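Local coordinates for cysteine desulfurase (Stenotrophomonas maltophilia, PDB 6WCI), which probably removes sulfur from L-cysteine to leave L-alanine and passes it to a sulfur carrier, using pyridoxal 5'-phosphate as cofactor, at residues T139-H144 against L197-P202; V190-N195 against P226-D231; F33-R38 against K43-F48. One frame throughout, in Å; residues are numbered along the deposited sequence.

From the N terminus, interaction 3 comes first: 33-38 meets 43-48 across a tight hairpin at the edge of the smaller, six-stranded sheet and closes before the other two open. The chain then enters the large seven-stranded sheet. Interaction 1 joins the loop after strand 135-139 to the one that leads into helix 203-212. Interaction 2 starts between these two segments, at 190-195, and ends beyond them at 226-231, so interactions 1 and 2 cross along the chain. Their centres lie 10 Å apart and they touch directly; interaction 3 stays apart, its centre 29 Å and 25 Å from theirs. Interactions 1 and 3 both also reach the second subunit.

Interaction 1: T139-H144 against L197-P202; sequences TRMEHH and LGTVNP
Loops following two neighbouring parallel strands of the seven-stranded sheet, 135-139 and 185-191, meet where Met141 lies against Leu197, Thr199 and Asn201. The Met141 side chain carries the contact. Its CG sits between the backbone N and the carbonyl carbon (chi1 73°), the chain runs on extended through CG, and a bend at the last torsion turns the methyl back. Leu197 CD1 is therefore touched twice, by Met141 CB and, 3.8 Å away, by Met141 CE. Met141 CE also comes within 4.4 Å of Thr199 CG2; the threonine hydroxyl is hydrogen-bonded to Gly170 O. From the opposite direction the Asn201 amide points at the sulfur: Asn201 ND2 lies 3.5 Å from Met141 SD, a weak hydrogen bond with an N-H...S angle of 153°. The stronger partner of that amide nitrogen is Thr191 O, so the thioether takes a secondary share and the buried amide is anchored to the end of strand 185-191.

Met141 belongs to a type I turn from Thr139 to Glu142. Thr139 OG1 receives Met141 N at 3.1 Å, an ST turn, and Thr139 OG1 gives its own proton to Glu142 OE2 at 2.7 Å, on the lone pair facing away from the other carboxylate oxygen. Glu142 OE2 also takes Thr191 N, while OE1 is held by Asn146 ND2; the buried carboxylate is thus fixed at both oxygens. Further along, His144 binds the oxidised cysteine at position 384 through ND1 and His386 N through NE2, and touches Val279 of the second subunit. Both loops leave the C-terminal ends of parallel strands in the large-domain sheet, the side on which fold type I pyridoxal-phosphate enzymes carry their active site.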
# COMPACT_ATOMS: atom_id res chain seq x y z
N THR B 139 -15.06 -20.45 -7.02
CA THR B 139 -14.58 -21.62 -7.77
C THR B 139 -13.48 -22.34 -7.00
O THR B 139 -12.74 -21.76 -6.21
CB THR B 139 -14.04 -21.24 -9.15
OG1 THR B 139 -12.63 -21.04 -9.08
CG2 THR B 139 -14.71 -20.00 -9.69
N ARG B 140 -13.38 -23.65 -7.28
CA ARG B 140 -12.37 -24.51 -6.68
C ARG B 140 -10.94 -24.03 -6.92
O ARG B 140 -10.04 -24.36 -6.14
CB ARG B 140 -12.55 -25.93 -7.24
CG ARG B 140 -11.50 -26.94 -6.86
CD ARG B 140 -11.47 -27.17 -5.36
NE ARG B 140 -12.73 -27.69 -4.86
CZ ARG B 140 -12.91 -28.12 -3.62
NH1 ARG B 140 -11.90 -28.09 -2.76
NH2 ARG B 140 -14.10 -28.56 -3.23
N MET B 141 -10.70 -23.24 -7.97
CA MET B 141 -9.35 -22.88 -8.38
C MET B 141 -8.95 -21.49 -7.95
O MET B 141 -7.87 -21.02 -8.35
CB MET B 141 -9.21 -23.02 -9.90
CG MET B 141 -9.91 -21.92 -10.69
SD MET B 141 -9.58 -22.02 -12.47
CE MET B 141 -10.17 -23.67 -12.86
N GLU B 142 -9.77 -20.81 -7.15
CA GLU B 142 -9.48 -19.44 -6.73
C GLU B 142 -8.24 -19.38 -5.85
O GLU B 142 -7.92 -20.32 -5.12
CB GLU B 142 -10.66 -18.84 -5.95
CG GLU B 142 -11.89 -18.62 -6.81
CD GLU B 142 -11.55 -17.92 -8.11
OE1 GLU B 142 -11.07 -16.76 -8.06
OE2 GLU B 142 -11.74 -18.54 -9.18
N HIS B 143 -7.56 -18.25 -5.93
CA HIS B 143 -6.46 -17.95 -5.03
C HIS B 143 -7.04 -17.49 -3.70
O HIS B 143 -8.17 -17.00 -3.65
CB HIS B 143 -5.58 -16.89 -5.71
CG HIS B 143 -4.38 -16.44 -4.92
ND1 HIS B 143 -4.46 -15.46 -3.96
CD2 HIS B 143 -3.07 -16.76 -5.03
CE1 HIS B 143 -3.25 -15.23 -3.47
NE2 HIS B 143 -2.39 -16.00 -4.11
N HIS B 144 -6.27 -17.67 -2.62
CA HIS B 144 -6.74 -17.23 -1.31
C HIS B 144 -7.23 -15.79 -1.32
O HIS B 144 -8.15 -15.45 -0.57
CB HIS B 144 -5.62 -17.38 -0.28
CG HIS B 144 -5.28 -18.80 0.01
ND1 HIS B 144 -4.14 -19.17 0.69
CD2 HIS B 144 -5.95 -19.95 -0.26
CE1 HIS B 144 -4.12 -20.49 0.81
NE2 HIS B 144 -5.20 -20.98 0.24
N LEU B 197 -2.98 -23.62 -12.17
CA LEU B 197 -3.31 -24.40 -13.36
C LEU B 197 -2.94 -23.68 -14.65
O LEU B 197 -2.73 -24.34 -15.67
CB LEU B 197 -4.80 -24.71 -13.37
CG LEU B 197 -5.32 -25.33 -12.08
CD1 LEU B 197 -6.84 -25.21 -11.97
CD2 LEU B 197 -4.90 -26.79 -11.99
N GLY B 198 -2.87 -22.35 -14.64
CA GLY B 198 -2.75 -21.58 -15.85
C GLY B 198 -4.03 -21.43 -16.64
O GLY B 198 -4.05 -20.66 -17.62
N THR B 199 -5.10 -22.12 -16.25
CA THR B 199 -6.34 -22.14 -17.02
C THR B 199 -6.84 -20.72 -17.28
O THR B 199 -6.79 -19.86 -16.40
CB THR B 199 -7.42 -22.94 -16.26
OG1 THR B 199 -7.03 -24.31 -16.16
CG2 THR B 199 -8.75 -22.86 -16.98
N VAL B 200 -7.28 -20.47 -18.50
CA VAL B 200 -7.97 -19.24 -18.85
C VAL B 200 -9.47 -19.53 -18.84
O VAL B 200 -9.95 -20.37 -19.61
CB VAL B 200 -7.53 -18.72 -20.23
CG1 VAL B 200 -8.33 -17.47 -20.58
CG2 VAL B 200 -6.01 -18.43 -20.24
N ASN B 201 -10.20 -18.84 -17.95
CA ASN B 201 -11.63 -19.13 -17.89
C ASN B 201 -12.41 -18.24 -18.85
O ASN B 201 -12.01 -17.11 -19.12
CB ASN B 201 -12.15 -18.92 -16.46
CG ASN B 201 -11.74 -20.04 -15.53
OD1 ASN B 201 -11.54 -21.19 -15.95
ND2 ASN B 201 -11.60 -19.72 -14.24
N PRO B 202 -13.52 -18.73 -19.40
CA PRO B 202 -14.36 -17.87 -20.25
C PRO B 202 -15.15 -16.86 -19.43
O PRO B 202 -16.37 -17.00 -19.26
CB PRO B 202 -15.27 -18.87 -20.97
CG PRO B 202 -15.32 -20.06 -20.07
CD PRO B 202 -13.99 -20.13 -19.38

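Interaction 2: V190-N195 against P226-D231; sequences VTHVSN and PHRKVD
His192 meets Val230 and Arg228 where two loops of the large domain of this fold type I enzyme come together. One follows strand 185-191; the other follows its parallel neighbour 216-220 and leads into helix 232-235, within the beta-alpha-beta crossover to strand 239-243. The backbones keep well apart, with 9.8 Å between His192 CA and Val230 CA, and side chains from both loops bridge the interval.

The apolar part is a meeting of ring and valine. With CG anti to its backbone N (chi1 -168°), the His192 ring is sent out toward the opposite loop, where CE1 faces both methyls of Val230. Val230 CG2 approaches obliquely, 3.9 Å from His192 CE1, while Val230 CG1 lies in the ring plane at the edge, 4.0 Å from the same His192 CE1. A looser contact is added by Val193, whose CG2 stands 4.4 Å from Arg228 CD and so touches the aliphatic part of the arginine.

Backbone bonding fixes the first loop, since His192 pairs with Asp220 of the adjacent strand.

The polar part is arranged around partners farther off. On the imidazole, ND1 is hydrogen-bonded to Tyr240 OH, so the ring is held at its polar side while CE1 rests against the valine. The Arg228 guanidinium is secured through NH2 by a salt bridge to Glu350, a residue whose backbone is hydrogen-bonded to that of Val200 in the 197-202 loop; this second anchor ties the arginine to the region of interaction 1. Between the two anchored groups, Arg228 NE passes His192 NE2 obliquely at 4.2 Å without a bond.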
# COMPACT_ATOMS: atom_id res chain seq x y z
N VAL B 190 -14.65 -15.64 -9.29
CA VAL B 190 -14.12 -16.47 -10.36
C VAL B 190 -12.83 -15.84 -10.88
O VAL B 190 -12.80 -14.64 -11.19
CB VAL B 190 -15.15 -16.66 -11.49
CG1 VAL B 190 -15.72 -15.30 -11.95
CG2 VAL B 190 -14.53 -17.42 -12.67
N THR B 191 -11.78 -16.64 -10.98
CA THR B 191 -10.52 -16.13 -11.49
C THR B 191 -10.53 -16.08 -13.02
O THR B 191 -11.18 -16.87 -13.69
CB THR B 191 -9.34 -16.98 -11.01
OG1 THR B 191 -8.12 -16.33 -11.38
CG2 THR B 191 -9.37 -18.36 -11.64
N HIS B 192 -9.81 -15.09 -13.55
CA HIS B 192 -9.65 -15.02 -15.00
C HIS B 192 -8.60 -16.02 -15.45
O HIS B 192 -8.83 -16.79 -16.40
CB HIS B 192 -9.28 -13.60 -15.42
CG HIS B 192 -9.38 -13.35 -16.89
ND1 HIS B 192 -9.26 -12.10 -17.45
CD2 HIS B 192 -9.59 -14.21 -17.93
CE1 HIS B 192 -9.39 -12.18 -18.76
NE2 HIS B 192 -9.60 -13.45 -19.08
N VAL B 193 -7.48 -16.06 -14.74
CA VAL B 193 -6.40 -17.01 -15.02
C VAL B 193 -5.90 -17.58 -13.70
O VAL B 193 -5.59 -16.83 -12.77
CB VAL B 193 -5.25 -16.35 -15.80
CG1 VAL B 193 -4.14 -17.36 -16.06
CG2 VAL B 193 -5.76 -15.79 -17.12
N SER B 194 -5.82 -18.91 -13.63
CA SER B 194 -5.39 -19.59 -12.42
C SER B 194 -3.88 -19.51 -12.27
O SER B 194 -3.14 -19.82 -13.21
CB SER B 194 -5.86 -21.06 -12.46
OG SER B 194 -5.10 -21.88 -11.59
N ASN B 195 -3.42 -19.11 -11.08
CA ASN B 195 -1.99 -19.02 -10.80
C ASN B 195 -1.32 -20.37 -10.64
O ASN B 195 -0.09 -20.43 -10.59
CB ASN B 195 -1.74 -18.20 -9.53
CG ASN B 195 -2.22 -18.90 -8.29
OD1 ASN B 195 -3.39 -19.30 -8.20
ND2 ASN B 195 -1.32 -19.10 -7.34
N PRO B 226 -1.00 -9.55 -17.10
CA PRO B 226 0.40 -9.59 -17.56
C PRO B 226 0.66 -10.52 -18.72
O PRO B 226 1.74 -10.43 -19.32
CB PRO B 226 1.17 -10.04 -16.31
CG PRO B 226 0.19 -10.72 -15.46
CD PRO B 226 -1.16 -10.24 -15.81
N HIS B 227 -0.29 -11.39 -19.08
CA HIS B 227 -0.05 -12.45 -20.06
C HIS B 227 -0.93 -12.38 -21.29
O HIS B 227 -0.64 -13.09 -22.27
CB HIS B 227 -0.22 -13.83 -19.39
CG HIS B 227 0.69 -14.04 -18.23
ND1 HIS B 227 2.04 -14.32 -18.37
CD2 HIS B 227 0.46 -14.00 -16.89
CE1 HIS B 227 2.59 -14.45 -17.17
NE2 HIS B 227 1.65 -14.27 -16.26
N ARG B 228 -1.98 -11.56 -21.29
CA ARG B 228 -2.86 -11.46 -22.44
C ARG B 228 -3.52 -10.08 -22.44
O ARG B 228 -3.55 -9.39 -21.42
CB ARG B 228 -3.94 -12.54 -22.42
CG ARG B 228 -4.91 -12.35 -21.26
CD ARG B 228 -5.67 -13.63 -20.97
NE ARG B 228 -6.62 -13.95 -22.02
CZ ARG B 228 -6.45 -14.90 -22.93
NH1 ARG B 228 -5.35 -15.64 -22.92
NH2 ARG B 228 -7.38 -15.11 -23.84
N LYS B 229 -4.04 -9.70 -23.61
CA LYS B 229 -4.81 -8.47 -23.69
C LYS B 229 -6.15 -8.68 -23.02
O LYS B 229 -6.87 -9.62 -23.34
CB LYS B 229 -5.01 -8.02 -25.13
CG LYS B 229 -5.74 -6.68 -25.18
CD LYS B 229 -5.64 -5.97 -26.52
CE LYS B 229 -6.25 -4.57 -26.43
NZ LYS B 229 -7.66 -4.58 -25.94
N VAL B 230 -6.47 -7.82 -22.07
CA VAL B 230 -7.76 -7.85 -21.40
C VAL B 230 -8.46 -6.53 -21.68
O VAL B 230 -7.95 -5.46 -21.33
CB VAL B 230 -7.64 -8.12 -19.89
CG1 VAL B 230 -9.03 -8.26 -19.29
CG2 VAL B 230 -6.84 -9.38 -19.64
N ASP B 231 -9.60 -6.62 -22.36
CA ASP B 231 -10.58 -5.54 -22.45
C ASP B 231 -11.55 -5.76 -21.30
O ASP B 231 -12.52 -6.51 -21.41
CB ASP B 231 -11.27 -5.57 -23.81
CG ASP B 231 -12.34 -4.51 -23.97
OD1 ASP B 231 -12.75 -3.89 -22.97
OD2 ASP B 231 -12.79 -4.29 -25.12

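Interaction 3: F33-R38 against K43-F48; sequences FPLLMR and KPLVYF
Leu45 reaches from its strand to Arg38 and Leu35. At the root of the side chain, Leu45 CB lies 3.4 Å from Arg38 O, the carbonyl that also receives the backbone NH of the same leucine. That bond is weak: Leu45 N to Arg38 O measures 3.3 Å with an N-H...O angle of 146°. One step out, CG is anti to the backbone N (chi1 170°), beside the carbonyl carbon, and points the branch at Leu35 and Arg38. Of the two methyls, CD2 does the touching. Leu45 CD2 lies 3.5 Å from Leu35 CD2, an apolar contact, and 3.9 Å from Arg38 CG, so one methyl touches both the end of Leu35 and the base of Arg38. Leu82 of the second subunit packs against both Leu45 and Arg38.

Segment 33-38 leads into a beta hairpin whose second strand, 43-47, is the other segment; Leu45 sits at the break in that strand. Strand 39-40 runs antiparallel to 43-47 at the margin of the six-stranded sheet, and the 3-10 turn at 35-37 comes just before it. Within that turn Leu35 O receives Arg38 N.

Water fills in the polar side of the junction. One molecule donates to Arg38 O at 2.6 Å and accepts from Leu45 N at 3.0 Å, so the leucine NH is shared between this water and the carbonyl. A second water, 2.7 Å from Leu36 O and 2.6 Å from Leu45 O, lies within bonding distance of both carbonyls, with more acceptors near it than it has protons. Beyond the CG that Leu45 touches, the Arg38 chain bends at chi3 (-70°) and its guanidinium NH1 is hydrogen-bonded to the backbone O of Arg70 of the second subunit.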
# COMPACT_ATOMS: atom_id res chain seq x y z
N PHE B 33 15.55 -5.76 -19.20
CA PHE B 33 15.36 -6.25 -17.84
C PHE B 33 16.71 -6.51 -17.20
O PHE B 33 17.27 -7.60 -17.36
CB PHE B 33 14.50 -7.52 -17.86
CG PHE B 33 13.09 -7.29 -18.34
CD1 PHE B 33 12.81 -7.20 -19.70
CD2 PHE B 33 12.05 -7.15 -17.43
CE1 PHE B 33 11.50 -6.98 -20.15
CE2 PHE B 33 10.73 -6.94 -17.86
CZ PHE B 33 10.45 -6.85 -19.22
N PRO B 34 17.27 -5.56 -16.44
CA PRO B 34 18.67 -5.69 -16.02
C PRO B 34 18.92 -6.85 -15.07
O PRO B 34 20.03 -7.38 -15.07
CB PRO B 34 18.97 -4.34 -15.37
CG PRO B 34 17.64 -3.81 -14.93
CD PRO B 34 16.66 -4.30 -15.97
N LEU B 35 17.92 -7.28 -14.28
CA LEU B 35 18.16 -8.33 -13.30
C LEU B 35 18.51 -9.66 -13.96
O LEU B 35 19.30 -10.44 -13.40
CB LEU B 35 16.93 -8.50 -12.40
CG LEU B 35 16.96 -9.59 -11.31
CD1 LEU B 35 16.16 -9.13 -10.11
CD2 LEU B 35 16.43 -10.96 -11.81
N LEU B 36 17.93 -9.96 -15.12
CA LEU B 36 18.19 -11.22 -15.81
C LEU B 36 19.67 -11.44 -16.12
O LEU B 36 20.04 -12.56 -16.49
CB LEU B 36 17.35 -11.30 -17.09
CG LEU B 36 15.85 -11.04 -16.89
CD1 LEU B 36 15.07 -11.08 -18.20
CD2 LEU B 36 15.26 -12.03 -15.91
N MET B 37 20.52 -10.41 -15.98
CA MET B 37 21.95 -10.53 -16.24
C MET B 37 22.70 -11.19 -15.09
O MET B 37 23.82 -11.67 -15.31
CB MET B 37 22.53 -9.14 -16.54
CG MET B 37 23.91 -9.13 -17.18
SD MET B 37 24.44 -7.51 -17.79
CE MET B 37 23.22 -7.24 -19.07
N ARG B 38 22.11 -11.28 -13.91
CA ARG B 38 22.87 -11.71 -12.74
C ARG B 38 23.06 -13.23 -12.71
O ARG B 38 22.37 -13.99 -13.40
CB ARG B 38 22.19 -11.28 -11.45
CG ARG B 38 20.87 -11.99 -11.17
CD ARG B 38 20.51 -11.91 -9.69
NE ARG B 38 21.39 -12.75 -8.88
CZ ARG B 38 21.35 -12.80 -7.56
NH1 ARG B 38 20.47 -12.05 -6.89
NH2 ARG B 38 22.18 -13.60 -6.89
N LYS B 43 26.14 -19.75 -11.52
CA LYS B 43 25.48 -20.17 -12.74
C LYS B 43 24.56 -19.05 -13.22
O LYS B 43 24.16 -18.19 -12.43
CB LYS B 43 24.68 -21.45 -12.49
CG LYS B 43 25.57 -22.65 -12.18
CD LYS B 43 24.79 -23.80 -11.59
CE LYS B 43 25.61 -25.08 -11.58
NZ LYS B 43 25.84 -25.59 -12.97
N PRO B 44 24.23 -19.02 -14.51
CA PRO B 44 23.26 -18.02 -14.98
C PRO B 44 21.91 -18.19 -14.29
O PRO B 44 21.51 -19.30 -13.96
CB PRO B 44 23.16 -18.31 -16.48
CG PRO B 44 24.51 -18.95 -16.83
CD PRO B 44 24.90 -19.74 -15.61
N LEU B 45 21.23 -17.07 -14.05
CA LEU B 45 19.90 -17.12 -13.47
C LEU B 45 18.86 -17.50 -14.52
O LEU B 45 18.84 -16.93 -15.61
CB LEU B 45 19.52 -15.78 -12.84
CG LEU B 45 18.06 -15.67 -12.43
CD1 LEU B 45 17.74 -16.67 -11.34
CD2 LEU B 45 17.74 -14.23 -11.97
N VAL B 46 18.01 -18.46 -14.19
CA VAL B 46 16.87 -18.82 -15.02
C VAL B 46 15.64 -18.62 -14.15
O VAL B 46 15.30 -19.48 -13.33
CB VAL B 46 16.96 -20.26 -15.55
CG1 VAL B 46 15.72 -20.60 -16.34
CG2 VAL B 46 18.21 -20.45 -16.40
N TYR B 47 14.96 -17.48 -14.33
CA TYR B 47 13.88 -17.08 -13.44
C TYR B 47 12.56 -17.60 -14.00
O TYR B 47 11.95 -16.99 -14.88
CB TYR B 47 13.85 -15.57 -13.27
CG TYR B 47 12.82 -15.12 -12.25
CD1 TYR B 47 13.09 -15.19 -10.89
CD2 TYR B 47 11.57 -14.66 -12.64
CE1 TYR B 47 12.16 -14.79 -9.95
CE2 TYR B 47 10.62 -14.25 -11.70
CZ TYR B 47 10.92 -14.32 -10.36
OH TYR B 47 10.00 -13.95 -9.40
N PHE B 48 12.12 -18.74 -13.49
CA PHE B 48 10.86 -19.36 -13.91
C PHE B 48 9.84 -19.28 -12.78
O PHE B 48 9.03 -20.19 -12.58
CB PHE B 48 11.07 -20.82 -14.34
CG PHE B 48 11.66 -20.98 -15.74
CD1 PHE B 48 12.01 -19.88 -16.51
CD2 PHE B 48 11.85 -22.25 -16.27
CE1 PHE B 48 12.54 -20.05 -17.79
CE2 PHE B 48 12.38 -22.42 -17.54
CZ PHE B 48 12.73 -21.33 -18.30
O HOH W 1 18.27 -14.59 -16.65
O HOH W 2 22.39 -15.00 -15.82